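Local atomic coordinates of endoglucanase (Humicola insolens, PDB entry 1DYS), a protein that hydrolyses internal beta-1,4-glucosidic linkages of cellulose as a family 6 endoglucanase, contributing to the breakdown of plant biomass. Residues V181-L187 with E243-A247; T261-I265 with N300-D304; I141-V145 with P195-V200. All coordinates share one frame; numbering follows the deposited sequence.

Contact 1 of 3, residues V181-L187 with E243-A247; sequences VANGGWL and ESRYA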
ATOM      1  N   VAL A 181       5.122  -4.296 -21.828  1.00 13.82           N
ATOM      2  CA  VAL A 181       5.112  -5.705 -22.167  1.00 16.72           C
ATOM      3  C   VAL A 181       6.071  -6.487 -21.266  1.00 15.67           C
ATOM      4  O   VAL A 181       6.698  -7.484 -21.641  1.00 16.61           O
ATOM      5  CB  VAL A 181       5.374  -5.974 -23.666  1.00 15.74           C
ATOM      6  CG1 VAL A 181       4.335  -5.277 -24.518  1.00 16.55           C
ATOM      7  CG2 VAL A 181       6.717  -5.358 -24.075  1.00 14.73           C
ATOM      8  N   ALA A 182       6.006  -6.241 -19.948  1.00 15.84           N
ATOM      9  CA  ALA A 182       6.695  -7.037 -18.928  1.00 11.85           C
ATOM     10  C   ALA A 182       8.191  -7.107 -19.152  1.00 17.64           C
ATOM     11  O   ALA A 182       8.849  -6.081 -19.206  1.00 16.55           O
ATOM     12  CB  ALA A 182       6.037  -8.421 -18.888  1.00 13.37           C
ATOM     13  N   ASN A 183       8.784  -8.308 -19.257  1.00 15.15           N
ATOM     14  CA  ASN A 183      10.236  -8.377 -19.487  1.00 16.26           C
ATOM     15  C   ASN A 183      10.458  -9.642 -20.309  1.00 17.26           C
ATOM     16  O   ASN A 183       9.566 -10.499 -20.403  1.00 18.17           O
ATOM     17  CB  ASN A 183      11.046  -8.351 -18.205  1.00 16.35           C
ATOM     18  CG  ASN A 183      10.900  -9.622 -17.424  1.00 17.94           C
ATOM     19  OD1 ASN A 183      11.738 -10.521 -17.539  1.00 16.51           O
ATOM     20  ND2 ASN A 183       9.852  -9.737 -16.619  1.00 18.25           N
ATOM     21  N   GLY A 184      11.699  -9.779 -20.805  1.00 16.86           N
ATOM     22  CA  GLY A 184      11.962 -10.946 -21.671  1.00 19.04           C
ATOM     23  C   GLY A 184      11.789 -12.303 -21.023  1.00 21.08           C
ATOM     24  O   GLY A 184      11.438 -13.280 -21.690  1.00 19.31           O
ATOM     25  N   GLY A 185      11.948 -12.418 -19.709  1.00 15.52           N
ATOM     26  CA  GLY A 185      11.768 -13.641 -18.968  1.00 18.46           C
ATOM     27  C   GLY A 185      10.335 -14.137 -18.897  1.00 17.75           C
ATOM     28  O   GLY A 185      10.048 -15.309 -18.626  1.00 22.14           O
ATOM     29  N   TRP A 186       9.413 -13.195 -18.998  1.00 15.80           N
ATOM     30  CA  TRP A 186       7.998 -13.515 -18.925  1.00 18.17           C
ATOM     31  C   TRP A 186       7.442 -13.817 -20.314  1.00 24.27           C
ATOM     32  O   TRP A 186       6.844 -14.861 -20.534  1.00 23.57           O
ATOM     33  CB  TRP A 186       7.258 -12.281 -18.356  1.00 17.51           C
ATOM     34  CG  TRP A 186       5.852 -12.526 -17.887  1.00 18.20           C
ATOM     35  CD1 TRP A 186       4.924 -13.422 -18.340  1.00 20.95           C
ATOM     36  CD2 TRP A 186       5.178 -11.793 -16.831  1.00 15.73           C
ATOM     37  NE1 TRP A 186       3.741 -13.328 -17.629  1.00 21.92           N
ATOM     38  CE2 TRP A 186       3.894 -12.325 -16.691  1.00 19.99           C
ATOM     39  CE3 TRP A 186       5.570 -10.757 -15.967  1.00 20.33           C
ATOM     40  CZ2 TRP A 186       2.965 -11.863 -15.755  1.00 22.00           C
ATOM     41  CZ3 TRP A 186       4.638 -10.310 -15.041  1.00 20.80           C
ATOM     42  CH2 TRP A 186       3.353 -10.836 -14.944  1.00 17.58           C
ATOM     43  N   LEU A 187       7.599 -12.886 -21.240  1.00 19.08           N
ATOM     44  CA  LEU A 187       6.961 -12.932 -22.539  1.00 17.71           C
ATOM     45  C   LEU A 187       7.915 -13.045 -23.733  1.00 24.49           C
ATOM     46  O   LEU A 187       7.427 -12.935 -24.871  1.00 21.87           O
ATOM     47  CB  LEU A 187       6.151 -11.643 -22.728  1.00 17.69           C
ATOM     48  CG  LEU A 187       5.054 -11.382 -21.685  1.00 19.27           C
ATOM     49  CD1 LEU A 187       4.294 -10.103 -22.008  1.00 18.62           C
ATOM     50  CD2 LEU A 187       4.140 -12.587 -21.636  1.00 17.99           C
ATOM     51  N   GLU A 243      17.340  -7.696 -22.895  1.00 20.71           N
ATOM     52  CA  GLU A 243      16.236  -6.829 -23.289  1.00 19.80           C
ATOM     53  C   GLU A 243      16.374  -6.289 -24.691  1.00 19.53           C
ATOM     54  O   GLU A 243      15.367  -6.046 -25.362  1.00 17.45           O
ATOM     55  CB  GLU A 243      16.033  -5.772 -22.206  1.00 15.20           C
ATOM     56  CG  GLU A 243      15.622  -6.459 -20.890  1.00 17.65           C
ATOM     57  CD  GLU A 243      14.201  -7.011 -20.981  1.00 14.78           C
ATOM     58  OE1 GLU A 243      13.312  -6.165 -21.206  1.00 20.61           O
ATOM     59  OE2 GLU A 243      13.991  -8.223 -20.902  1.00 18.25           O
ATOM     60  N   SER A 244      17.617  -6.100 -25.152  1.00 20.35           N
ATOM     61  CA  SER A 244      17.824  -5.662 -26.530  1.00 19.44           C
ATOM     62  C   SER A 244      17.277  -6.748 -27.451  1.00 16.46           C
ATOM     63  O   SER A 244      16.574  -6.383 -28.397  1.00 22.95           O
ATOM     64  CB  SER A 244      19.301  -5.419 -26.824  1.00 20.18           C
ATOM     65  OG  SER A 244      19.420  -5.043 -28.203  1.00 25.46           O
ATOM     66  N   ARG A 245      17.538  -8.038 -27.199  1.00 20.70           N
ATOM     67  CA  ARG A 245      16.997  -9.057 -28.097  1.00 22.33           C
ATOM     68  C   ARG A 245      15.500  -9.241 -27.883  1.00 21.53           C
ATOM     69  O   ARG A 245      14.736  -9.509 -28.807  1.00 21.46           O
ATOM     70  CB  ARG A 245      17.747 -10.377 -28.048  1.00 23.77           C
ATOM     71  CG  ARG A 245      19.100 -10.192 -28.779  1.00 19.77           C
ATOM     72  CD  ARG A 245      19.947 -11.420 -28.479  1.00 27.37           C
ATOM     73  NE  ARG A 245      20.705 -11.230 -27.229  1.00 25.15           N
ATOM     74  CZ  ARG A 245      21.541 -12.174 -26.797  1.00 28.20           C
ATOM     75  NH1 ARG A 245      21.636 -13.304 -27.508  1.00 31.28           N
ATOM     76  NH2 ARG A 245      22.249 -12.005 -25.697  1.00 21.61           N
ATOM     77  N   TYR A 246      15.025  -8.990 -26.651  1.00 23.79           N
ATOM     78  CA  TYR A 246      13.562  -9.088 -26.446  1.00 19.09           C
ATOM     79  C   TYR A 246      12.849  -8.046 -27.303  1.00 21.17           C
ATOM     80  O   TYR A 246      11.879  -8.404 -27.978  1.00 22.27           O
ATOM     81  CB  TYR A 246      13.232  -8.904 -24.963  1.00 16.61           C
ATOM     82  CG  TYR A 246      11.743  -8.919 -24.651  1.00 19.40           C
ATOM     83  CD1 TYR A 246      10.903  -9.913 -25.101  1.00 19.75           C
ATOM     84  CD2 TYR A 246      11.192  -7.927 -23.852  1.00 22.69           C
ATOM     85  CE1 TYR A 246       9.542  -9.927 -24.821  1.00 21.82           C
ATOM     86  CE2 TYR A 246       9.843  -7.914 -23.554  1.00 25.37           C
ATOM     87  CZ  TYR A 246       9.027  -8.928 -24.025  1.00 21.41           C
ATOM     88  OH  TYR A 246       7.677  -8.912 -23.772  1.00 17.17           O
ATOM     89  N   ALA A 247      13.358  -6.807 -27.298  1.00 18.27           N
ATOM     90  CA  ALA A 247      12.795  -5.703 -28.070  1.00 21.58           C
ATOM     91  C   ALA A 247      12.743  -6.020 -29.559  1.00 19.91           C
ATOM     92  O   ALA A 247      11.726  -5.812 -30.225  1.00 21.76           O
ATOM     93  CB  ALA A 247      13.531  -4.393 -27.813  1.00 17.25           C
TER
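V181 offers its carbonyl oxygen to the phenol of Y246: the hydroxyl OH donates to V181 O across 2.7 Å, lying in the carbonyl plane with a C=O...donor angle of 147°. The valine also lends a methyl, CG2, which reaches the ring at CE2 4.1 Å away, so polar and apolar parts of one residue grip the outer end of the tyrosine. N183, which probably binds substrate, meets E243 OE2 with its CB, and its amide N-caps the short helix 184-187. Its OD1 takes the N-H of G185, which sits well above the amide carbonyl plane, and also a bond from N224. G184 is held twice. Its N donates to E243 OE2 over 2.8 Å, at the syn lone pair, and its CA rests on the face of the Y246 ring, 3.7 Å from the centroid and 15° off the normal, a CH-pi contact. L187 closes the far end, its CB 3.3 Å from Y246 OH. The ring extends this far because CG of Y246 stands anti to the backbone N (chi1 177°). A phenylalanine here would probably leave V181 O without the hydroxyl that donates to it and let the turn before the helix shift. E243 is itself positioned by S218, which bonds OE1, and by N224, which shares OE2. The contact thus links the turn after strand 175-180 to the first turn of helix 243-255. V181 and E243 also pack on strand 262-266, Y246 touches strand 215-218, and W186, likewise a probable substrate-binding residue, and L187 lean on helix 140-146.

Contact 2 of 3, residues T261-I265 with N300-D304; sequences TQFII and NPNVD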
ATOM      1  N   THR A 261       6.395  -0.809 -33.145  1.00 19.28           N
ATOM      2  CA  THR A 261       7.560  -1.618 -32.805  1.00 19.40           C
ATOM      3  C   THR A 261       8.523  -1.077 -31.761  1.00 23.58           C
ATOM      4  O   THR A 261       9.401  -1.852 -31.348  1.00 24.45           O
ATOM      5  CB  THR A 261       8.422  -1.683 -34.115  1.00 26.00           C
ATOM      6  OG1 THR A 261       8.665  -0.354 -34.584  1.00 25.75           O
ATOM      7  CG2 THR A 261       7.713  -2.464 -35.208  1.00 27.44           C
ATOM      8  N   GLN A 262       8.479   0.171 -31.372  1.00 19.65           N
ATOM      9  CA  GLN A 262       9.517   0.850 -30.629  1.00 22.46           C
ATOM     10  C   GLN A 262       9.524   0.664 -29.117  1.00 24.66           C
ATOM     11  O   GLN A 262       8.476   0.774 -28.521  1.00 26.22           O
ATOM     12  CB  GLN A 262       9.543   2.349 -30.945  1.00 22.70           C
ATOM     13  CG  GLN A 262       9.715   2.606 -32.449  1.00 25.82           C
ATOM     14  CD  GLN A 262      10.998   1.985 -32.998  1.00 23.40           C
ATOM     15  OE1 GLN A 262      10.937   1.018 -33.740  1.00 23.21           O
ATOM     16  NE2 GLN A 262      12.158   2.501 -32.622  1.00 23.57           N
ATOM     17  N   PHE A 263      10.705   0.417 -28.541  1.00 21.18           N
ATOM     18  CA  PHE A 263      10.769   0.158 -27.102  1.00 19.80           C
ATOM     19  C   PHE A 263      11.474   1.244 -26.304  1.00 18.97           C
ATOM     20  O   PHE A 263      12.357   1.932 -26.780  1.00 17.16           O
ATOM     21  CB  PHE A 263      11.619  -1.107 -26.823  1.00 15.84           C
ATOM     22  CG  PHE A 263      10.834  -2.378 -26.885  1.00 15.38           C
ATOM     23  CD1 PHE A 263      10.326  -2.818 -28.100  1.00 18.32           C
ATOM     24  CD2 PHE A 263      10.473  -3.102 -25.759  1.00 16.13           C
ATOM     25  CE1 PHE A 263       9.563  -3.947 -28.193  1.00 12.79           C
ATOM     26  CE2 PHE A 263       9.737  -4.252 -25.845  1.00 20.12           C
ATOM     27  CZ  PHE A 263       9.244  -4.707 -27.069  1.00 16.90           C
ATOM     28  N   ILE A 264      11.151   1.326 -25.015  1.00 14.08           N
ATOM     29  CA  ILE A 264      11.930   2.066 -24.030  1.00 14.26           C
ATOM     30  C   ILE A 264      12.233   0.996 -22.965  1.00 19.29           C
ATOM     31  O   ILE A 264      11.361   0.182 -22.753  1.00 17.00           O
ATOM     32  CB  ILE A 264      11.459   3.347 -23.372  1.00 13.88           C
ATOM     33  CG1 ILE A 264      10.052   3.157 -22.776  1.00 12.80           C
ATOM     34  CG2 ILE A 264      11.450   4.450 -24.438  1.00 15.27           C
ATOM     35  CD1 ILE A 264       9.402   4.415 -22.254  1.00 17.13           C
ATOM     36  N   ILE A 265      13.485   0.881 -22.511  1.00 15.04           N
ATOM     37  CA  ILE A 265      13.843  -0.265 -21.658  1.00 15.32           C
ATOM     38  C   ILE A 265      14.450   0.235 -20.358  1.00 13.65           C
ATOM     39  O   ILE A 265      15.361   1.041 -20.325  1.00 16.17           O
ATOM     40  CB  ILE A 265      14.920  -1.156 -22.319  1.00 15.48           C
ATOM     41  CG1 ILE A 265      14.302  -1.828 -23.549  1.00 18.66           C
ATOM     42  CG2 ILE A 265      15.402  -2.259 -21.369  1.00 14.76           C
ATOM     43  CD1 ILE A 265      15.105  -2.881 -24.240  1.00 24.38           C
ATOM     44  N   ASN A 300      20.253  -0.196 -31.331  1.00 25.75           N
ATOM     45  CA  ASN A 300      19.172  -1.067 -31.723  1.00 27.94           C
ATOM     46  C   ASN A 300      18.041  -0.168 -32.216  1.00 24.49           C
ATOM     47  O   ASN A 300      17.520   0.655 -31.496  1.00 23.71           O
ATOM     48  CB  ASN A 300      18.713  -1.962 -30.564  1.00 27.27           C
ATOM     49  CG  ASN A 300      17.603  -2.898 -30.940  1.00 21.67           C
ATOM     50  OD1 ASN A 300      16.812  -2.655 -31.834  1.00 23.30           O
ATOM     51  ND2 ASN A 300      17.499  -4.052 -30.248  1.00 22.06           N
ATOM     52  N   PRO A 301      17.702  -0.310 -33.479  1.00 29.89           N
ATOM     53  CA  PRO A 301      16.700   0.445 -34.188  1.00 30.80           C
ATOM     54  C   PRO A 301      15.314   0.380 -33.554  1.00 30.75           C
ATOM     55  O   PRO A 301      14.525   1.313 -33.662  1.00 25.94           O
ATOM     56  CB  PRO A 301      16.559  -0.137 -35.619  1.00 25.23           C
ATOM     57  CG  PRO A 301      17.450  -1.347 -35.578  1.00 30.76           C
ATOM     58  CD  PRO A 301      18.329  -1.320 -34.359  1.00 33.01           C
ATOM     59  N   ASN A 302      15.025  -0.757 -32.928  1.00 23.27           N
ATOM     60  CA  ASN A 302      13.753  -0.995 -32.282  1.00 20.97           C
ATOM     61  C   ASN A 302      13.696  -0.387 -30.893  1.00 24.01           C
ATOM     62  O   ASN A 302      12.643  -0.519 -30.269  1.00 20.89           O
ATOM     63  CB  ASN A 302      13.590  -2.521 -32.118  1.00 25.19           C
ATOM     64  CG  ASN A 302      13.734  -3.214 -33.475  1.00 27.19           C
ATOM     65  OD1 ASN A 302      14.576  -4.090 -33.673  1.00 25.05           O
ATOM     66  ND2 ASN A 302      12.860  -2.804 -34.371  1.00 24.65           N
ATOM     67  N   VAL A 303      14.784   0.182 -30.420  1.00 18.61           N
ATOM     68  CA  VAL A 303      14.792   0.693 -29.037  1.00 20.42           C
ATOM     69  C   VAL A 303      15.013   2.201 -29.073  1.00 24.90           C
ATOM     70  O   VAL A 303      16.102   2.700 -29.342  1.00 21.13           O
ATOM     71  CB  VAL A 303      15.845  -0.022 -28.178  1.00 18.54           C
ATOM     72  CG1 VAL A 303      15.798   0.496 -26.732  1.00 18.31           C
ATOM     73  CG2 VAL A 303      15.621  -1.533 -28.116  1.00 19.58           C
ATOM     74  N   ASP A 304      13.946   2.971 -28.839  1.00 19.18           N
ATOM     75  CA  ASP A 304      14.014   4.398 -28.751  1.00 15.86           C
ATOM     76  C   ASP A 304      14.979   4.925 -27.672  1.00 17.85           C
ATOM     77  O   ASP A 304      15.687   5.920 -27.826  1.00 20.58           O
ATOM     78  CB  ASP A 304      12.658   5.063 -28.438  1.00 19.27           C
ATOM     79  CG  ASP A 304      11.714   5.150 -29.615  1.00 22.98           C
ATOM     80  OD1 ASP A 304      12.147   5.050 -30.780  1.00 22.43           O
ATOM     81  OD2 ASP A 304      10.493   5.334 -29.393  1.00 18.86           O
TER
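The F263 ring has the carbonyl oxygen N302 O at its edge, near the ring plane, while the ring of F216 meets it with the two planes about 50° apart. A second flat group, the amide of Q262, has both acceptors of NE2 in its plane. Q262 NE2 donates to P301 O at 2.8 Å. The same NE2 reaches D304 OD1 at 3.1 Å, and both bonds are nearly straight. D304 OD1 is approached from above its carboxylate plane, which is turned 51° from the amide. The Q262 chain bends at chi2 (-59°), which brings NE2 to these two acceptors. T261 OG1 donates to Q262 OE1, and the three hydrogen bonds probably hold the amide in one orientation. F263 and V303 form a parallel bridge between strands 262-266 and 303-307 of the central sheet of the family 6 alpha/beta barrel. F263 N donates to N302 O at 2.8 Å, and D304 N returns a weak bond to F263 O. The strand 303-307 is entered through a type I turn, in which N300 OD1 accepts from N302 N, an Asx turn. On the side of F263, V303 CG2 packs against I265 CD1 at 4.1 Å. D304 OD2 is engaged by R214 and Y178.

Contact 3 of 3, residues I141-V145 with P195-V200; sequences IGNMV and PTAQEV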
ATOM      1  N   ILE A 141      -0.274  -6.587 -19.567  1.00 15.62           N
ATOM      2  CA  ILE A 141      -0.288  -7.592 -20.672  1.00 14.08           C
ATOM      3  C   ILE A 141       0.296  -8.915 -20.284  1.00 19.31           C
ATOM      4  O   ILE A 141      -0.205  -9.989 -20.672  1.00 20.35           O
ATOM      5  CB  ILE A 141       0.384  -6.935 -21.875  1.00 16.62           C
ATOM      6  CG1 ILE A 141      -0.562  -5.844 -22.391  1.00 22.60           C
ATOM      7  CG2 ILE A 141       0.663  -7.946 -22.994  1.00 20.87           C
ATOM      8  CD1 ILE A 141       0.058  -5.036 -23.507  1.00 22.62           C
ATOM      9  N   GLY A 142       1.329  -8.951 -19.439  1.00 16.46           N
ATOM     10  CA  GLY A 142       1.890 -10.205 -18.938  1.00 17.32           C
ATOM     11  C   GLY A 142       0.788 -11.011 -18.247  1.00 19.41           C
ATOM     12  O   GLY A 142       0.592 -12.186 -18.536  1.00 18.39           O
ATOM     13  N   ASN A 143       0.069 -10.378 -17.332  1.00 18.77           N
ATOM     14  CA  ASN A 143      -1.010 -11.024 -16.585  1.00 18.65           C
ATOM     15  C   ASN A 143      -2.131 -11.475 -17.514  1.00 25.02           C
ATOM     16  O   ASN A 143      -2.775 -12.502 -17.238  1.00 24.01           O
ATOM     17  CB  ASN A 143      -1.456 -10.040 -15.507  1.00 16.63           C
ATOM     18  CG  ASN A 143      -0.626 -10.007 -14.244  1.00 15.12           C
ATOM     19  OD1 ASN A 143      -0.774 -10.907 -13.427  1.00 25.88           O
ATOM     20  ND2 ASN A 143       0.195  -8.975 -14.117  1.00 17.49           N
ATOM     21  N   MET A 144      -2.383 -10.760 -18.606  1.00 18.94           N
ATOM     22  CA  MET A 144      -3.385 -11.149 -19.583  1.00 26.82           C
ATOM     23  C   MET A 144      -2.972 -12.361 -20.418  1.00 32.01           C
ATOM     24  O   MET A 144      -3.830 -13.243 -20.622  1.00 35.38           O
ATOM     25  CB  MET A 144      -3.670 -10.013 -20.559  1.00 27.38           C
ATOM     26  CG  MET A 144      -4.968  -9.260 -20.362  1.00 37.46           C
ATOM     27  SD  MET A 144      -4.780  -7.643 -21.132  1.00 41.27           S
ATOM     28  CE  MET A 144      -4.375  -6.635 -19.709  1.00 16.91           C
ATOM     29  N   VAL A 145      -1.729 -12.455 -20.853  1.00 28.09           N
ATOM     30  CA  VAL A 145      -1.232 -13.586 -21.629  1.00 27.59           C
ATOM     31  C   VAL A 145      -1.066 -14.884 -20.863  1.00 34.48           C
ATOM     32  O   VAL A 145      -1.296 -15.989 -21.374  1.00 34.53           O
ATOM     33  CB  VAL A 145       0.162 -13.271 -22.240  1.00 28.57           C
ATOM     34  CG1 VAL A 145       0.891 -14.514 -22.744  1.00 36.94           C
ATOM     35  CG2 VAL A 145       0.058 -12.252 -23.356  1.00 30.18           C
ATOM     36  N   PRO A 195       1.416 -14.585 -28.677  1.00 23.57           N
ATOM     37  CA  PRO A 195       0.333 -14.337 -27.736  1.00 22.27           C
ATOM     38  C   PRO A 195       0.473 -12.915 -27.203  1.00 24.12           C
ATOM     39  O   PRO A 195      -0.550 -12.257 -27.035  1.00 26.09           O
ATOM     40  CB  PRO A 195       0.462 -15.378 -26.607  1.00 26.84           C
ATOM     41  CG  PRO A 195       1.169 -16.482 -27.357  1.00 27.05           C
ATOM     42  CD  PRO A 195       2.121 -15.826 -28.357  1.00 23.97           C
ATOM     43  N   THR A 196       1.699 -12.411 -27.028  1.00 24.28           N
ATOM     44  CA  THR A 196       1.880 -11.016 -26.607  1.00 25.48           C
ATOM     45  C   THR A 196       1.460 -10.031 -27.675  1.00 23.30           C
ATOM     46  O   THR A 196       0.746  -9.043 -27.453  1.00 25.84           O
ATOM     47  CB  THR A 196       3.359 -10.762 -26.230  1.00 20.97           C
ATOM     48  OG1 THR A 196       3.638 -11.690 -25.171  1.00 28.42           O
ATOM     49  CG2 THR A 196       3.566  -9.348 -25.736  1.00 24.74           C
ATOM     50  N   ALA A 197       1.845 -10.277 -28.941  1.00 22.38           N
ATOM     51  CA  ALA A 197       1.420  -9.393 -30.017  1.00 18.61           C
ATOM     52  C   ALA A 197      -0.077  -9.390 -30.249  1.00 17.24           C
ATOM     53  O   ALA A 197      -0.644  -8.363 -30.610  1.00 21.98           O
ATOM     54  CB  ALA A 197       2.137  -9.776 -31.324  1.00 22.57           C
ATOM     55  N   GLN A 198      -0.719 -10.541 -30.037  1.00 25.96           N
ATOM     56  CA  GLN A 198      -2.157 -10.683 -30.204  1.00 24.97           C
ATOM     57  C   GLN A 198      -2.886  -9.826 -29.168  1.00 24.11           C
ATOM     58  O   GLN A 198      -3.877  -9.159 -29.450  1.00 25.56           O
ATOM     59  CB  GLN A 198      -2.579 -12.160 -30.082  1.00 28.98           C
ATOM     60  CG  GLN A 198      -4.096 -12.342 -30.283  1.00 24.27           C
ATOM     61  CD  GLN A 198      -4.423 -11.857 -31.698  1.00 34.76           C
ATOM     62  OE1 GLN A 198      -3.855 -12.431 -32.630  1.00 36.44           O
ATOM     63  NE2 GLN A 198      -5.249 -10.833 -31.861  1.00 38.30           N
ATOM     64  N   GLU A 199      -2.351  -9.875 -27.937  1.00 25.95           N
ATOM     65  CA  GLU A 199      -2.925  -9.055 -26.862  1.00 25.16           C
ATOM     66  C   GLU A 199      -2.864  -7.582 -27.191  1.00 21.81           C
ATOM     67  O   GLU A 199      -3.846  -6.848 -26.983  1.00 26.10           O
ATOM     68  CB  GLU A 199      -2.223  -9.356 -25.544  1.00 27.77           C
ATOM     69  CG  GLU A 199      -3.101  -9.330 -24.309  1.00 32.81           C
ATOM     70  CD  GLU A 199      -4.518  -9.823 -24.479  1.00 36.59           C
ATOM     71  OE1 GLU A 199      -4.800 -10.800 -25.190  1.00 33.97           O
ATOM     72  OE2 GLU A 199      -5.395  -9.178 -23.837  1.00 37.28           O
ATOM     73  N   VAL A 200      -1.721  -7.088 -27.678  1.00 21.28           N
ATOM     74  CA  VAL A 200      -1.592  -5.703 -28.099  1.00 17.50           C
ATOM     75  C   VAL A 200      -2.549  -5.405 -29.252  1.00 18.55           C
ATOM     76  O   VAL A 200      -3.171  -4.352 -29.256  1.00 22.64           O
ATOM     77  CB  VAL A 200      -0.117  -5.447 -28.483  1.00 20.34           C
ATOM     78  CG1 VAL A 200       0.062  -4.100 -29.123  1.00 18.70           C
ATOM     79  CG2 VAL A 200       0.782  -5.610 -27.251  1.00 20.27           C
TER
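Helices 141-145 and 195-200 approach to 9.7 Å between their axes and cross steeply, their N-to-C directions 113° apart. Their backbones come nearest at both ends of the shorter segment, I141 beside E199 and V145 beside P195, and no hydrogen bond joins the two, so the interface is held by packing. V145 enters from one end with both methyls. CG1 meets P195 CB at 4.0 Å, while CG2 rests over the first turn of the other segment, 3.7 Å from P195 O and against T196 CA. With CG1 anti to the backbone N (chi1 165°), the two branches divide between the proline ring and the backbone beyond it. At the other end I141 works the same way: its CG2 lies 4.1 Å from E199 CB, and its extended CG1-CD1 arm carries CD1 to V200 CG2, 3.9 Å away. E199 and I141 pass one another in opposite directions, and the E199 chain, bent at chi2, places OE2 beside M144. There the two side chains cross at about a right angle, and M144 SD lies 3.2 Å from E199 OE2. A thioether sulfur has no polar hydrogen to donate; the polar partners of OE2 are Q160 and R156 of helix 150-169, the latter by a salt bridge. The charge is therefore probably balanced by R156 although the carboxylate is buried, and the sulfur lies beside this polar cluster. The hydroxyl of T196 bonds back to K192 O in its own helix. M144 also packs on R156, Q160 and I163, so helix 150-169 adjoins the crossing on its methionine side. Helix 184-187 adjoins it through L187, which touches V145 and T196, and helix 243-255 meets the second segment where T196 packs on I250 and V200 on M254.

Along the chain, contacts 1 and 3 interlock: 141-145 comes first, then 181-187, then 195-200, and contact 3 closes before 243-247 completes contact 1. Contact 2 follows both. The centres of contacts 1 and 2 lie about 12 Å apart, as do those of contacts 1 and 3, whereas the centres of contacts 2 and 3 are about 18 Å apart and the two do not touch. Contact 1 is thus the bridge. A247 packs on F263 and V303 of contact 2, and S244 probably hydrogen-bonds N300, while W186 and L187 lie against G142, N143 and T196 of contact 3. Contact 1, packed against both others, carries N183 and W186, which probably bind substrate.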